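Local coordinates for protein lovastatin nonaketide synthase, polyketide synthase component (Aspergillus terreus, PDB 7CPX) that builds the nonaketide precursor of lovastatin, dihydromonacolin L, by iterative condensation of malonyl units, with reduction and methylation of the growing chain, working together with the enoylreductase LovC, at residues Met1939-Glu1950 and Ile1973-Gly1982. The protein carries 2 engineered substitutions. Numbering follows the deposited sequence.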
# COMPACT_ATOMS: atom_id res chain seq x y z
N MET A 1939 45.42 19.40 -20.96
CA MET A 1939 45.60 18.88 -22.31
C MET A 1939 46.19 17.47 -22.27
O MET A 1939 45.75 16.59 -23.03
CB MET A 1939 46.48 19.81 -23.13
CG MET A 1939 46.06 21.27 -23.10
SD MET A 1939 44.27 21.50 -23.16
CE MET A 1939 44.08 22.27 -24.77
N VAL A 1940 47.18 17.24 -21.41
CA VAL A 1940 47.80 15.92 -21.35
C VAL A 1940 46.80 14.89 -20.83
O VAL A 1940 46.80 13.74 -21.27
CB VAL A 1940 49.08 15.96 -20.50
CG1 VAL A 1940 49.71 14.58 -20.45
CG2 VAL A 1940 50.07 16.95 -21.09
N THR A 1941 45.94 15.29 -19.89
CA THR A 1941 44.88 14.40 -19.42
C THR A 1941 43.93 14.06 -20.56
O THR A 1941 43.56 12.89 -20.77
CB THR A 1941 44.12 15.07 -18.28
OG1 THR A 1941 45.03 15.36 -17.20
CG2 THR A 1941 42.99 14.19 -17.77
N VAL A 1942 43.50 15.08 -21.30
CA VAL A 1942 42.60 14.86 -22.42
C VAL A 1942 43.21 13.89 -23.41
O VAL A 1942 42.54 12.99 -23.92
CB VAL A 1942 42.25 16.21 -23.08
CG1 VAL A 1942 41.71 15.98 -24.47
CG2 VAL A 1942 41.25 16.97 -22.24
N LEU A 1943 44.50 14.06 -23.70
CA LEU A 1943 45.14 13.20 -24.69
C LEU A 1943 45.40 11.81 -24.14
O LEU A 1943 45.39 10.84 -24.91
CB LEU A 1943 46.44 13.82 -25.18
CG LEU A 1943 46.32 14.82 -26.33
CD1 LEU A 1943 45.60 14.20 -27.52
CD2 LEU A 1943 45.62 16.08 -25.88
N ALA A 1944 45.62 11.67 -22.83
CA ALA A 1944 45.70 10.33 -22.25
C ALA A 1944 44.38 9.60 -22.46
O ALA A 1944 44.36 8.44 -22.90
CB ALA A 1944 46.04 10.43 -20.77
N ALA A 1945 43.26 10.28 -22.18
CA ALA A 1945 41.96 9.66 -22.40
C ALA A 1945 41.75 9.32 -23.87
O ALA A 1945 41.27 8.23 -24.20
CB ALA A 1945 40.85 10.58 -21.89
N ALA A 1946 42.10 10.25 -24.76
CA ALA A 1946 41.88 10.03 -26.19
C ALA A 1946 42.73 8.87 -26.70
O ALA A 1946 42.24 8.03 -27.47
CB ALA A 1946 42.19 11.30 -26.97
N VAL A 1947 44.00 8.81 -26.30
CA VAL A 1947 44.87 7.73 -26.74
C VAL A 1947 44.40 6.40 -26.18
O VAL A 1947 44.47 5.37 -26.85
CB VAL A 1947 46.33 8.03 -26.35
CG1 VAL A 1947 47.21 6.83 -26.65
CG2 VAL A 1947 46.83 9.26 -27.09
N LEU A 1948 43.89 6.40 -24.94
CA LEU A 1948 43.30 5.19 -24.40
C LEU A 1948 42.14 4.73 -25.26
O LEU A 1948 42.03 3.55 -25.61
CB LEU A 1948 42.84 5.44 -22.96
CG LEU A 1948 42.23 4.30 -22.14
CD1 LEU A 1948 40.87 3.85 -22.68
CD2 LEU A 1948 43.18 3.12 -22.04
N ALA A 1949 41.25 5.66 -25.62
CA ALA A 1949 40.09 5.30 -26.43
C ALA A 1949 40.53 4.74 -27.78
O ALA A 1949 39.98 3.75 -28.27
CB ALA A 1949 39.19 6.51 -26.62
N GLU A 1950 41.53 5.38 -28.40
CA GLU A 1950 41.99 4.93 -29.72
C GLU A 1950 42.71 3.59 -29.64
O GLU A 1950 42.63 2.79 -30.58
CB GLU A 1950 42.91 5.98 -30.34
CG GLU A 1950 42.26 7.34 -30.54
CD GLU A 1950 41.10 7.29 -31.51
OE1 GLU A 1950 41.11 6.43 -32.41
OE2 GLU A 1950 40.18 8.13 -31.37
N ILE A 1973 37.54 20.07 -25.48
CA ILE A 1973 38.96 19.76 -25.66
C ILE A 1973 39.12 18.29 -26.00
O ILE A 1973 39.88 17.92 -26.91
CB ILE A 1973 39.76 20.13 -24.40
CG1 ILE A 1973 39.50 21.58 -23.99
CG2 ILE A 1973 41.25 19.92 -24.65
CD1 ILE A 1973 40.14 21.95 -22.67
N CYS A 1974 38.39 17.43 -25.29
CA CYS A 1974 38.47 16.00 -25.56
C CYS A 1974 37.96 15.68 -26.96
O CYS A 1974 38.51 14.82 -27.64
CB CYS A 1974 37.67 15.22 -24.52
SG CYS A 1974 37.92 13.43 -24.59
N GLY A 1975 36.91 16.37 -27.41
CA GLY A 1975 36.43 16.14 -28.76
C GLY A 1975 37.47 16.49 -29.81
O GLY A 1975 37.74 15.70 -30.73
N GLN A 1976 38.07 17.67 -29.69
CA GLN A 1976 39.09 18.08 -30.65
C GLN A 1976 40.27 17.12 -30.64
O GLN A 1976 40.77 16.71 -31.70
CB GLN A 1976 39.55 19.51 -30.36
CG GLN A 1976 40.69 19.98 -31.24
CD GLN A 1976 41.07 21.43 -30.98
OE1 GLN A 1976 40.39 22.13 -30.22
NE2 GLN A 1976 42.15 21.88 -31.60
N MET A 1977 40.74 16.75 -29.45
CA MET A 1977 41.90 15.88 -29.36
C MET A 1977 41.58 14.46 -29.82
O MET A 1977 42.45 13.79 -30.38
CB MET A 1977 42.44 15.89 -27.94
CG MET A 1977 42.89 17.27 -27.46
SD MET A 1977 44.11 18.04 -28.53
CE MET A 1977 44.61 19.43 -27.52
N LEU A 1978 40.35 14.00 -29.60
CA LEU A 1978 39.93 12.71 -30.13
C LEU A 1978 39.91 12.73 -31.65
O LEU A 1978 40.32 11.76 -32.29
CB LEU A 1978 38.55 12.35 -29.59
CG LEU A 1978 38.50 11.88 -28.13
CD1 LEU A 1978 37.10 12.05 -27.57
CD2 LEU A 1978 38.95 10.44 -28.03
N LEU A 1979 39.43 13.82 -32.25
CA LEU A 1979 39.49 13.94 -33.70
C LEU A 1979 40.93 13.91 -34.19
O LEU A 1979 41.24 13.23 -35.18
CB LEU A 1979 38.79 15.22 -34.15
CG LEU A 1979 37.27 15.24 -34.00
CD1 LEU A 1979 36.71 16.62 -34.29
CD2 LEU A 1979 36.63 14.20 -34.91
N HIS A 1980 41.82 14.63 -33.51
CA HIS A 1980 43.23 14.62 -33.90
C HIS A 1980 43.81 13.21 -33.80
O HIS A 1980 44.54 12.76 -34.70
CB HIS A 1980 44.02 15.58 -33.02
CG HIS A 1980 43.72 17.02 -33.29
ND1 HIS A 1980 43.26 17.47 -34.51
CD2 HIS A 1980 43.82 18.12 -32.50
CE1 HIS A 1980 43.09 18.78 -34.46
NE2 HIS A 1980 43.42 19.20 -33.25
N ALA A 1981 43.51 12.50 -32.71
CA ALA A 1981 44.05 11.16 -32.53
C ALA A 1981 43.50 10.20 -33.58
O ALA A 1981 44.23 9.35 -34.09
CB ALA A 1981 43.72 10.65 -31.12
N GLY A 1982 42.21 10.32 -33.90
CA GLY A 1982 41.65 9.49 -34.95
C GLY A 1982 42.29 9.76 -36.30
O GLY A 1982 42.56 8.83 -37.06
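Glu1950 brings its carboxylate to the backbone of Gly1982, where OE2 lies 3.9 Å from Gly1982 N and 3.7 Å from Leu1978 O. Those two backbone atoms are already joined by an ordinary helical hydrogen bond, so the acid rests beside a satisfied pair, while its CG packs on Ala1981 CB. The His1980 ring does not touch helix 1935-1953 but is held within its own helix by Gln1976: one face carries Gln1976 O, 3.3 Å above the plane and offset toward the rim, and its NE2 accepts a weak hydrogen bond from Gln1976 NE2 (3.4 Å).

The remaining side-chain contacts are apolar. Val1942 has CG1 opposite its backbone N (chi1 161°), which lands that methyl 3.4 Å from Cys1974 CA and against Met1977 CG; its CG2 meets Ile1973 CG2. Met1977, bent at chi2, runs crosswise to Leu1943, whose CD2 reaches Met1977 CG and SD. At the start of the contact Met1939 curls so that SD and CE both meet Ile1973 CG2. Further along, small Ala1946 admits Leu1978 CD2 to 3.5 Å from its CB, which helps the axes of the two short segments approach to 9.0 Å, crossing at -47°.

Helix 1972-1985 connects parallel strands 1964-1968 and 1988-1993 in a beta-alpha-beta unit, probably of the enoylreductase-like region whose activity LovC supplies. Helix 1935-1953 lies between that sheet and the one holding strand 1869-1883; helix 2085-2095 covers Leu1943 and Val1947. Cohesion here comes from van der Waals packing, and the buried Glu1950 carboxylate, near a carbonyl oxygen, may have a raised pKa.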